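Local coordinates for oligopeptide ABC transporter, periplasmic oligopeptide-binding protein, putative (Thermotoga maritima MSB8, PDB 5IPW) that probably binds oligopeptides outside the cytoplasmic membrane and delivers them to an ABC transporter for uptake, as in related family 5 solute-binding proteins, at residues E23-T28 / G57-T62; G61-V66 / M627-E632; K78-K83 / T238-K243; L255-Y260 / Q270-D275. All blocks are in the same frame, centred on the assembly; numbering follows the deposited sequence.

How the contacts relate
All four contacts lie on one side of the chain's centre, around the mixed sheet of strands 62-67, 276-281, 252-257 and 242-244. Contacts 3 and 4 are buried and use neighbouring strands of it, with about 10 Å between their centres. Contacts 1 and 2 are only partly buried; they share Gly61 and Thr62, where the loop of one runs into the edge strand of the other. Their chemistry differs accordingly: contacts 1 and 2 are packing round aromatic rings, contact 3 adds one hydroxyl-to-carbonyl bond, and contact 4 centres on a buried arginine. Ser24 of contact 1 hydrogen-bonds Asp275 of contact 4, joining the outer helix to this polar centre.

Contact 1 (E23-T28 / G57-T62); sequences ESPMLT and GQFGGT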
# COMPACT_ATOMS: atom_id res chain seq x y z
N GLU A 23 -5.06 -29.30 -15.30
CA GLU A 23 -4.54 -29.33 -13.94
C GLU A 23 -3.08 -29.70 -13.95
O GLU A 23 -2.59 -30.25 -14.93
CB GLU A 23 -5.30 -30.37 -13.12
CG GLU A 23 -4.91 -31.81 -13.45
CD GLU A 23 -5.96 -32.83 -13.06
OE1 GLU A 23 -6.85 -32.47 -12.29
OE2 GLU A 23 -5.90 -34.00 -13.52
N SER A 24 -2.39 -29.43 -12.85
CA SER A 24 -0.98 -29.78 -12.75
C SER A 24 -0.84 -31.30 -12.74
O SER A 24 -1.65 -31.98 -12.13
CB SER A 24 -0.36 -29.21 -11.49
OG SER A 24 1.04 -29.44 -11.48
N PRO A 25 0.19 -31.84 -13.41
CA PRO A 25 0.42 -33.29 -13.41
C PRO A 25 0.34 -33.93 -12.02
O PRO A 25 -0.32 -34.96 -11.85
CB PRO A 25 1.83 -33.42 -13.98
CG PRO A 25 1.97 -32.25 -14.90
CD PRO A 25 1.15 -31.14 -14.29
N MET A 26 0.99 -33.33 -11.02
CA MET A 26 0.95 -33.86 -9.67
C MET A 26 -0.48 -34.07 -9.16
O MET A 26 -0.74 -34.98 -8.38
CB MET A 26 1.73 -32.97 -8.68
CG MET A 26 1.09 -31.62 -8.38
SD MET A 26 1.84 -30.75 -6.99
CE MET A 26 0.94 -31.46 -5.62
N LEU A 27 -1.40 -33.22 -9.59
CA LEU A 27 -2.80 -33.39 -9.21
C LEU A 27 -3.47 -34.50 -10.02
O LEU A 27 -4.30 -35.23 -9.49
CB LEU A 27 -3.57 -32.07 -9.37
CG LEU A 27 -3.08 -30.92 -8.50
CD1 LEU A 27 -3.95 -29.69 -8.73
CD2 LEU A 27 -3.11 -31.28 -7.02
N THR A 28 -3.10 -34.63 -11.29
CA THR A 28 -3.63 -35.70 -12.13
C THR A 28 -3.25 -37.06 -11.57
O THR A 28 -4.04 -37.99 -11.60
CB THR A 28 -3.12 -35.62 -13.58
OG1 THR A 28 -3.44 -34.34 -14.13
CG2 THR A 28 -3.77 -36.69 -14.44
N GLY A 57 1.08 -19.96 -19.06
CA GLY A 57 2.15 -20.65 -18.34
C GLY A 57 2.13 -22.16 -18.41
O GLY A 57 1.23 -22.75 -19.00
N GLN A 58 3.14 -22.78 -17.80
CA GLN A 58 3.28 -24.23 -17.74
C GLN A 58 3.29 -24.66 -16.30
O GLN A 58 3.77 -23.92 -15.43
CB GLN A 58 4.59 -24.68 -18.39
CG GLN A 58 4.66 -24.41 -19.88
CD GLN A 58 6.04 -24.68 -20.45
OE1 GLN A 58 6.99 -23.97 -20.16
NE2 GLN A 58 6.15 -25.72 -21.27
N PHE A 59 2.75 -25.84 -16.04
CA PHE A 59 2.63 -26.36 -14.69
C PHE A 59 3.95 -26.95 -14.22
O PHE A 59 4.65 -27.62 -14.98
CB PHE A 59 1.57 -27.46 -14.63
CG PHE A 59 0.17 -26.96 -14.63
CD1 PHE A 59 -0.28 -26.14 -13.60
CD2 PHE A 59 -0.73 -27.34 -15.63
CE1 PHE A 59 -1.59 -25.69 -13.59
CE2 PHE A 59 -2.03 -26.89 -15.62
CZ PHE A 59 -2.47 -26.07 -14.59
N GLY A 60 4.26 -26.72 -12.95
CA GLY A 60 5.30 -27.44 -12.26
C GLY A 60 6.24 -26.55 -11.49
O GLY A 60 6.05 -25.34 -11.44
N GLY A 61 7.23 -27.18 -10.87
CA GLY A 61 8.38 -26.48 -10.31
C GLY A 61 8.27 -26.12 -8.85
O GLY A 61 7.19 -26.17 -8.25
N THR A 62 9.42 -25.77 -8.27
CA THR A 62 9.51 -25.29 -6.91
C THR A 62 10.17 -23.93 -6.94
O THR A 62 11.29 -23.78 -7.41
CB THR A 62 10.30 -26.25 -5.98
OG1 THR A 62 9.62 -27.51 -5.89
CG2 THR A 62 10.42 -25.68 -4.57
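Glu23 meets Phe59 through its backbone: its C atom sits over one face of the phenyl ring, toward the rim, 3.4 Å from Phe59 CE2. Its carboxylate turns away to the helix that follows and beyond, with Thr28 OG1 donating to Glu23 OE2 (2.6 Å) and OE1 in a salt bridge with Arg42. Ser24 continues across the same face, its N above the ring centre and its CA 3.6 Å from Phe59 CG. The ring thus lies flat against the peptide that leads into helix 25-32, with Ser24 at the N-cap position. This joins the start of that helix to the loop preceding edge strand 62-67 of the mixed sheet. Ser24 CB adds a contact with Phe59 CD1 at 3.7 Å. With OG trans to the main-chain nitrogen (chi1 -174°), the hydroxyl passes near Phe59 CB and is held by Asp275, while Ser24 O accepts from Leu27 N and Thr28 N in the first helical turn. Pro25, the first helical residue, brings CD to 3.7 Å from Phe59 CB, approaching the ring obliquely. Farther along the helix, Met26 and Leu27 touch Arg257 of strand 252-257 with their side chains.

Contact 2 (G61-V66 / M627-E632); sequences GTWRRV and MQFFIE
Ile631 and Phe629 pack from the C-terminal tail against Gly61, Thr62 and Trp63, where edge strand 62-67 of the four-stranded mixed sheet begins. Ile631 belongs to a separate two-stranded antiparallel ribbon with strand 605-606, so the contact brings the last residues of the chain against a strand near its start without a backbone hydrogen bond between the two segments.

The aliphatic part is the work of one methyl. Ile631 CG1 stands anti to the carbonyl carbon (chi1 -62°), and CD1 at its end rests on the backbone, 4.0 Å from Gly61 CA and 3.9 Å from Thr62 N. Gly61 has no side chain, and the methyl lies directly against its CA.

The aromatic part pairs Trp63 with Phe629. The six-membered ring of the indole and the phenyl ring have centroids 5.6 Å apart and planes inclined at 59°, an oblique meeting. A chi1 of 171° sets the Trp63 indole beside the carbonyl carbon, with its CH2 end reaching Phe629; Phe605 also meets the indole.

One hydrogen bond and one packing contact position the indole. NE1 of Trp63 donates to Met299 O, and Arg65 CD lies over one indole face, toward its rim. The benzo end is left to meet the phenyl ring at its edge, Trp63 CH2 lying 3.6 Å from Phe629 CD2.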
# COMPACT_ATOMS: atom_id res chain seq x y z
N GLY A 61 7.23 -27.18 -10.87
CA GLY A 61 8.38 -26.48 -10.31
C GLY A 61 8.27 -26.12 -8.85
O GLY A 61 7.19 -26.17 -8.25
N THR A 62 9.42 -25.77 -8.27
CA THR A 62 9.51 -25.29 -6.91
C THR A 62 10.17 -23.93 -6.94
O THR A 62 11.29 -23.78 -7.41
CB THR A 62 10.30 -26.25 -5.98
OG1 THR A 62 9.62 -27.51 -5.89
CG2 THR A 62 10.42 -25.68 -4.57
N TRP A 63 9.44 -22.95 -6.43
CA TRP A 63 9.84 -21.57 -6.42
C TRP A 63 10.66 -21.33 -5.15
O TRP A 63 10.11 -21.34 -4.04
CB TRP A 63 8.57 -20.70 -6.50
CG TRP A 63 8.70 -19.23 -6.29
CD1 TRP A 63 9.85 -18.49 -6.17
CD2 TRP A 63 7.62 -18.31 -6.21
NE1 TRP A 63 9.53 -17.15 -6.00
CE2 TRP A 63 8.17 -17.02 -6.03
CE3 TRP A 63 6.23 -18.45 -6.29
CZ2 TRP A 63 7.37 -15.89 -5.91
CZ3 TRP A 63 5.44 -17.33 -6.17
CH2 TRP A 63 6.01 -16.06 -5.99
N ARG A 64 11.96 -21.13 -5.33
CA ARG A 64 12.89 -20.93 -4.23
C ARG A 64 12.95 -19.49 -3.79
O ARG A 64 13.26 -18.60 -4.59
CB ARG A 64 14.29 -21.39 -4.62
CG ARG A 64 14.37 -22.86 -5.02
CD ARG A 64 15.71 -23.20 -5.63
NE ARG A 64 15.91 -22.48 -6.88
CZ ARG A 64 17.08 -22.32 -7.50
NH1 ARG A 64 18.20 -22.83 -7.00
NH2 ARG A 64 17.12 -21.63 -8.63
N ARG A 65 12.65 -19.26 -2.52
CA ARG A 65 12.83 -17.95 -1.90
C ARG A 65 13.60 -18.11 -0.59
O ARG A 65 13.95 -19.23 -0.18
CB ARG A 65 11.48 -17.31 -1.59
CG ARG A 65 10.51 -17.20 -2.76
CD ARG A 65 9.23 -16.49 -2.31
NE ARG A 65 9.14 -15.13 -2.83
CZ ARG A 65 8.91 -14.03 -2.12
NH1 ARG A 65 8.74 -14.07 -0.81
NH2 ARG A 65 8.84 -12.85 -2.73
N VAL A 66 13.82 -16.99 0.09
CA VAL A 66 14.42 -17.00 1.42
C VAL A 66 13.64 -16.07 2.35
O VAL A 66 13.17 -15.01 1.93
CB VAL A 66 15.91 -16.57 1.38
CG1 VAL A 66 16.73 -17.55 0.56
CG2 VAL A 66 16.08 -15.16 0.83
N MET A 627 -0.08 -15.74 -8.31
CA MET A 627 -0.78 -16.98 -8.63
C MET A 627 -0.56 -17.41 -10.09
O MET A 627 -0.65 -18.59 -10.40
CB MET A 627 -2.28 -16.89 -8.29
CG MET A 627 -3.12 -16.03 -9.24
SD MET A 627 -4.79 -15.68 -8.60
CE MET A 627 -5.67 -16.45 -9.91
N GLN A 628 -0.25 -16.45 -10.97
CA GLN A 628 -0.00 -16.75 -12.39
C GLN A 628 1.46 -16.65 -12.81
O GLN A 628 1.77 -16.67 -14.00
CB GLN A 628 -0.90 -15.90 -13.33
CG GLN A 628 -0.84 -14.39 -13.18
CD GLN A 628 0.36 -13.76 -13.84
OE1 GLN A 628 0.55 -13.86 -15.05
NE2 GLN A 628 1.18 -13.07 -13.04
N PHE A 629 2.36 -16.54 -11.84
CA PHE A 629 3.80 -16.70 -12.12
C PHE A 629 4.02 -18.14 -12.52
O PHE A 629 3.31 -19.02 -12.05
CB PHE A 629 4.66 -16.44 -10.89
CG PHE A 629 4.67 -15.01 -10.41
CD1 PHE A 629 4.14 -13.97 -11.17
CD2 PHE A 629 5.27 -14.70 -9.21
CE1 PHE A 629 4.18 -12.66 -10.72
CE2 PHE A 629 5.34 -13.39 -8.75
CZ PHE A 629 4.78 -12.37 -9.50
N PHE A 630 5.00 -18.38 -13.38
CA PHE A 630 5.40 -19.75 -13.69
C PHE A 630 6.88 -19.91 -13.98
O PHE A 630 7.58 -18.94 -14.25
CB PHE A 630 4.57 -20.32 -14.85
CG PHE A 630 4.99 -19.84 -16.22
CD1 PHE A 630 4.57 -18.60 -16.69
CD2 PHE A 630 5.73 -20.65 -17.06
CE1 PHE A 630 4.92 -18.18 -17.97
CE2 PHE A 630 6.08 -20.23 -18.34
CZ PHE A 630 5.67 -18.99 -18.79
N ILE A 631 7.32 -21.16 -13.92
CA ILE A 631 8.68 -21.56 -14.24
C ILE A 631 8.66 -22.34 -15.54
O ILE A 631 7.92 -23.32 -15.68
CB ILE A 631 9.26 -22.47 -13.12
CG1 ILE A 631 9.34 -21.71 -11.80
CG2 ILE A 631 10.65 -22.98 -13.49
CD1 ILE A 631 9.29 -22.61 -10.59
N GLU A 632 9.50 -21.94 -16.49
CA GLU A 632 9.56 -22.63 -17.78
C GLU A 632 9.88 -24.11 -17.58
O GLU A 632 10.69 -24.46 -16.73
CB GLU A 632 10.61 -21.98 -18.68
CG GLU A 632 10.20 -20.60 -19.14
CD GLU A 632 11.27 -19.87 -19.93
OE1 GLU A 632 12.44 -20.29 -19.90
OE2 GLU A 632 10.92 -18.85 -20.57

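Contact 3 (K78-K83 / T238-K243); sequences KLIEVK and TLSPWK
Ile80 has chi1 at -121°, and chi2 of 73° then carries CD1 across to the indole of Trp242. In Trp242 the first torsion places CG beside the backbone N. The indole atoms that meet the helix end are CE3 and CZ3: Ile80 CD1 reaches CE3 of Trp242 at 3.6 Å, at the edge and near the ring plane, and Leu79 O lies in the indole plane beside CZ3. Ile80 CG1 meanwhile packs against the Trp242 carbonyl oxygen.

Where helix 73-80 ends, Ser240 supplies the polar link: its OG donates to Ile80 O at 2.5 Å. The donor comes from above the carbonyl plane, with a C=O...OG angle of 139°. Thr238 OG1 accepts from Ser240 N (3.0 Å), an ST turn that shapes the backbone just before strand 242-244. Pro241 CD also approaches Ile80 O.

From 79 to 82 the chain runs nearly opposite to 239-242, and Val82 uses both methyls. The Val82 and Leu239 side chains cross at about a right angle, Val82 CG2 lying 3.9 Å from Leu239 CB. Val82 and Pro241 run past each other in opposite directions, with Val82 CG1 3.9 Å from Pro241 CD.

The contact joins the end of helix 73-80 to edge strand 242-244 of the mixed sheet, and Leu79 extends the packing to Trp63 and Arg65 on the other edge strand. Trp242 NE1 donates to Ile274 O. With that N-H satisfied and Ser240 OG used on a carbonyl at the helix end, these two buried side-chain donors both have partners amid largely apolar packing.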
# COMPACT_ATOMS: atom_id res chain seq x y z
N LYS A 78 1.60 -11.95 1.85
CA LYS A 78 1.49 -11.16 0.63
C LYS A 78 1.73 -11.96 -0.66
O LYS A 78 1.48 -11.45 -1.75
CB LYS A 78 2.41 -9.96 0.70
CG LYS A 78 1.92 -8.93 1.69
CD LYS A 78 2.95 -7.86 1.97
CE LYS A 78 2.37 -6.74 2.81
NZ LYS A 78 3.42 -5.82 3.34
N LEU A 79 2.21 -13.20 -0.55
CA LEU A 79 2.21 -14.13 -1.67
C LEU A 79 0.87 -14.84 -1.81
O LEU A 79 0.47 -15.21 -2.91
CB LEU A 79 3.27 -15.22 -1.50
CG LEU A 79 4.73 -14.77 -1.52
CD1 LEU A 79 5.63 -15.99 -1.50
CD2 LEU A 79 5.02 -13.91 -2.74
N ILE A 80 0.20 -14.99 -0.68
CA ILE A 80 -0.78 -16.03 -0.47
C ILE A 80 -2.21 -15.48 -0.39
O ILE A 80 -3.18 -16.22 -0.47
CB ILE A 80 -0.37 -16.81 0.81
CG1 ILE A 80 -0.15 -18.27 0.48
CG2 ILE A 80 -1.29 -16.60 2.01
CD1 ILE A 80 1.12 -18.46 -0.30
N GLU A 81 -2.32 -14.16 -0.28
CA GLU A 81 -3.58 -13.50 0.03
C GLU A 81 -4.57 -13.55 -1.11
O GLU A 81 -4.21 -13.50 -2.29
CB GLU A 81 -3.34 -12.04 0.42
CG GLU A 81 -3.12 -11.85 1.91
CD GLU A 81 -2.50 -10.50 2.24
OE1 GLU A 81 -2.89 -9.49 1.61
OE2 GLU A 81 -1.62 -10.47 3.12
N VAL A 82 -5.84 -13.66 -0.74
CA VAL A 82 -6.94 -13.61 -1.70
C VAL A 82 -8.01 -12.64 -1.21
O VAL A 82 -8.21 -12.48 -0.01
CB VAL A 82 -7.55 -15.00 -1.97
CG1 VAL A 82 -6.53 -15.91 -2.64
CG2 VAL A 82 -8.08 -15.64 -0.69
N LYS A 83 -8.68 -12.00 -2.16
CA LYS A 83 -9.63 -10.94 -1.87
C LYS A 83 -10.95 -11.25 -2.55
O LYS A 83 -10.98 -12.01 -3.52
CB LYS A 83 -9.07 -9.60 -2.38
CG LYS A 83 -7.61 -9.35 -2.04
CD LYS A 83 -7.41 -9.19 -0.54
CE LYS A 83 -5.94 -9.04 -0.18
NZ LYS A 83 -5.74 -9.09 1.30
N THR A 238 -7.90 -23.41 3.61
CA THR A 238 -7.58 -22.11 3.04
C THR A 238 -8.18 -21.92 1.63
O THR A 238 -8.49 -22.90 0.94
CB THR A 238 -6.05 -21.89 3.01
OG1 THR A 238 -5.74 -20.59 2.48
CG2 THR A 238 -5.38 -22.92 2.15
N LEU A 239 -8.33 -20.66 1.25
CA LEU A 239 -8.71 -20.27 -0.11
C LEU A 239 -7.50 -19.81 -0.93
O LEU A 239 -7.63 -19.46 -2.11
CB LEU A 239 -9.76 -19.15 -0.06
CG LEU A 239 -11.10 -19.59 0.56
CD1 LEU A 239 -11.99 -18.40 0.89
CD2 LEU A 239 -11.85 -20.53 -0.36
N SER A 240 -6.32 -19.83 -0.33
CA SER A 240 -5.10 -19.36 -1.00
C SER A 240 -4.62 -20.33 -2.09
O SER A 240 -4.92 -21.52 -2.04
CB SER A 240 -3.99 -19.14 0.02
OG SER A 240 -4.30 -18.07 0.88
N PRO A 241 -3.86 -19.82 -3.06
CA PRO A 241 -3.27 -20.68 -4.09
C PRO A 241 -2.23 -21.69 -3.56
O PRO A 241 -1.99 -22.72 -4.19
CB PRO A 241 -2.60 -19.68 -5.03
CG PRO A 241 -2.35 -18.48 -4.18
CD PRO A 241 -3.54 -18.40 -3.28
N TRP A 242 -1.60 -21.40 -2.42
CA TRP A 242 -0.77 -22.39 -1.76
C TRP A 242 -1.09 -22.43 -0.27
O TRP A 242 -1.63 -21.47 0.28
CB TRP A 242 0.72 -22.12 -1.96
CG TRP A 242 1.18 -21.99 -3.37
CD1 TRP A 242 1.57 -22.99 -4.19
CD2 TRP A 242 1.35 -20.77 -4.11
NE1 TRP A 242 1.96 -22.49 -5.41
CE2 TRP A 242 1.84 -21.12 -5.38
CE3 TRP A 242 1.14 -19.42 -3.82
CZ2 TRP A 242 2.12 -20.18 -6.36
CZ3 TRP A 242 1.42 -18.48 -4.80
CH2 TRP A 242 1.91 -18.86 -6.05
N LYS A 243 -0.73 -23.56 0.35
CA LYS A 243 -0.98 -23.83 1.77
C LYS A 243 0.31 -24.39 2.41
O LYS A 243 1.06 -25.12 1.75
CB LYS A 243 -2.11 -24.85 1.93
CG LYS A 243 -1.76 -26.22 1.35
CD LYS A 243 -2.86 -27.26 1.44
CE LYS A 243 -2.40 -28.54 0.73
NZ LYS A 243 -3.45 -29.59 0.64

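Contact 4 (L255-Y260 / Q270-D275); sequences LERNPY and QLPYID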
# COMPACT_ATOMS: atom_id res chain seq x y z
N LEU A 255 5.23 -24.33 1.03
CA LEU A 255 3.83 -24.20 0.63
C LEU A 255 3.55 -25.10 -0.56
O LEU A 255 4.34 -25.17 -1.49
CB LEU A 255 3.48 -22.76 0.28
CG LEU A 255 3.91 -21.68 1.26
CD1 LEU A 255 3.83 -20.33 0.59
CD2 LEU A 255 3.05 -21.68 2.51
N GLU A 256 2.43 -25.80 -0.51
CA GLU A 256 2.00 -26.68 -1.59
C GLU A 256 0.75 -26.10 -2.24
O GLU A 256 -0.05 -25.42 -1.59
CB GLU A 256 1.72 -28.08 -1.03
CG GLU A 256 1.39 -29.13 -2.08
CD GLU A 256 1.16 -30.51 -1.48
OE1 GLU A 256 1.88 -31.45 -1.88
OE2 GLU A 256 0.28 -30.65 -0.62
N ARG A 257 0.60 -26.37 -3.52
CA ARG A 257 -0.56 -25.90 -4.25
C ARG A 257 -1.86 -26.36 -3.59
O ARG A 257 -1.96 -27.49 -3.13
CB ARG A 257 -0.52 -26.38 -5.70
CG ARG A 257 -0.57 -27.89 -5.89
CD ARG A 257 -0.36 -28.22 -7.35
NE ARG A 257 -1.15 -27.29 -8.14
CZ ARG A 257 -0.72 -26.51 -9.12
NH1 ARG A 257 0.53 -26.54 -9.57
NH2 ARG A 257 -1.59 -25.70 -9.70
N ASN A 258 -2.82 -25.44 -3.54
CA ASN A 258 -4.16 -25.75 -3.09
C ASN A 258 -4.94 -26.41 -4.22
O ASN A 258 -5.28 -25.74 -5.20
CB ASN A 258 -4.87 -24.47 -2.67
CG ASN A 258 -6.33 -24.68 -2.35
OD1 ASN A 258 -6.82 -25.81 -2.41
ND2 ASN A 258 -7.04 -23.61 -2.02
N PRO A 259 -5.23 -27.71 -4.09
CA PRO A 259 -5.83 -28.43 -5.21
C PRO A 259 -7.27 -28.00 -5.51
O PRO A 259 -7.79 -28.37 -6.56
CB PRO A 259 -5.79 -29.89 -4.74
CG PRO A 259 -5.87 -29.81 -3.26
CD PRO A 259 -5.15 -28.55 -2.88
N TYR A 260 -7.88 -27.22 -4.62
CA TYR A 260 -9.22 -26.67 -4.82
C TYR A 260 -9.20 -25.19 -5.20
O TYR A 260 -10.22 -24.51 -5.08
CB TYR A 260 -10.05 -26.87 -3.55
CG TYR A 260 -10.38 -28.32 -3.33
CD1 TYR A 260 -11.45 -28.91 -3.99
CD2 TYR A 260 -9.61 -29.12 -2.49
CE1 TYR A 260 -11.76 -30.24 -3.82
CE2 TYR A 260 -9.90 -30.46 -2.31
CZ TYR A 260 -10.99 -31.02 -2.98
OH TYR A 260 -11.33 -32.35 -2.84
N GLN A 270 -6.03 -24.66 -14.22
CA GLN A 270 -6.27 -24.35 -12.82
C GLN A 270 -4.99 -23.85 -12.16
O GLN A 270 -3.98 -24.57 -12.11
CB GLN A 270 -6.77 -25.58 -12.05
CG GLN A 270 -6.97 -25.32 -10.56
CD GLN A 270 -7.20 -26.58 -9.74
OE1 GLN A 270 -6.65 -27.64 -10.04
NE2 GLN A 270 -8.01 -26.46 -8.68
N LEU A 271 -5.03 -22.64 -11.65
CA LEU A 271 -3.87 -22.04 -11.02
C LEU A 271 -3.70 -22.59 -9.60
O LEU A 271 -4.60 -23.25 -9.07
CB LEU A 271 -4.04 -20.51 -11.01
CG LEU A 271 -4.11 -19.88 -12.41
CD1 LEU A 271 -4.54 -18.43 -12.32
CD2 LEU A 271 -2.78 -19.99 -13.13
N PRO A 272 -2.52 -22.36 -8.99
CA PRO A 272 -1.33 -21.71 -9.56
C PRO A 272 -0.62 -22.58 -10.57
O PRO A 272 -0.91 -23.75 -10.67
CB PRO A 272 -0.43 -21.47 -8.34
CG PRO A 272 -0.86 -22.50 -7.35
CD PRO A 272 -2.34 -22.68 -7.57
N TYR A 273 0.31 -22.01 -11.32
CA TYR A 273 1.14 -22.81 -12.20
C TYR A 273 2.17 -23.59 -11.39
O TYR A 273 2.42 -24.76 -11.64
CB TYR A 273 1.89 -21.90 -13.16
CG TYR A 273 1.05 -21.22 -14.22
CD1 TYR A 273 0.34 -21.96 -15.14
CD2 TYR A 273 1.03 -19.84 -14.33
CE1 TYR A 273 -0.40 -21.34 -16.14
CE2 TYR A 273 0.31 -19.22 -15.32
CZ TYR A 273 -0.41 -19.97 -16.21
OH TYR A 273 -1.10 -19.34 -17.20
N ILE A 274 2.72 -22.91 -10.39
CA ILE A 274 3.81 -23.44 -9.58
C ILE A 274 3.28 -24.42 -8.52
O ILE A 274 2.30 -24.13 -7.83
CB ILE A 274 4.59 -22.28 -8.94
CG1 ILE A 274 5.19 -21.42 -10.07
CG2 ILE A 274 5.67 -22.79 -8.01
CD1 ILE A 274 5.71 -20.08 -9.61
N ASP A 275 3.93 -25.58 -8.41
CA ASP A 275 3.49 -26.65 -7.51
C ASP A 275 3.83 -26.35 -6.05
O ASP A 275 3.01 -26.57 -5.15
CB ASP A 275 4.12 -27.98 -7.92
CG ASP A 275 3.49 -28.60 -9.16
OD1 ASP A 275 2.34 -28.25 -9.51
OD2 ASP A 275 4.14 -29.48 -9.77
O HOH W 1 -4.04 -26.01 -7.81
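Arg257 and Asp275 form the salt bridge at the centre of this contact, NH1 to OD1 at 2.5 Å. The guanidinium and carboxylate planes are turned 77° apart, and the bridge runs through NH1 and OD1. Arg257 CG lies between the backbone N and carbonyl carbon (chi1 63°), and a bend at chi3 carries the head group over to the 270-275 loop.

Further hydrogen bonds join the two segments. Arg257 N donates to Asp275 O at 2.9 Å, holding the loop to the end of strand 252-257, and NH1 makes a weak bond to Tyr273 O (3.3 Å). Gln270, extended beyond CG, directs NE2 to Pro259 O, also 2.9 Å away, though the position of this oxygen, and so the bond, is less sure. Within 255-260, an Asx turn, Tyr260 N to Asn258 OD1 (2.8 Å), shapes the chain as it leaves the strand.

One water bridges the segments, accepting from Arg257 NH2 and donating to Asn258 O and Leu271 O.

Pro272, preceded by a cis peptide bond, packs its CG over one face of the guanidinium.

With Ser24 as second partner of Asp275 OD1, this oxygen is probably stabilised as the anion, which would in turn favour a buried, charged Arg257.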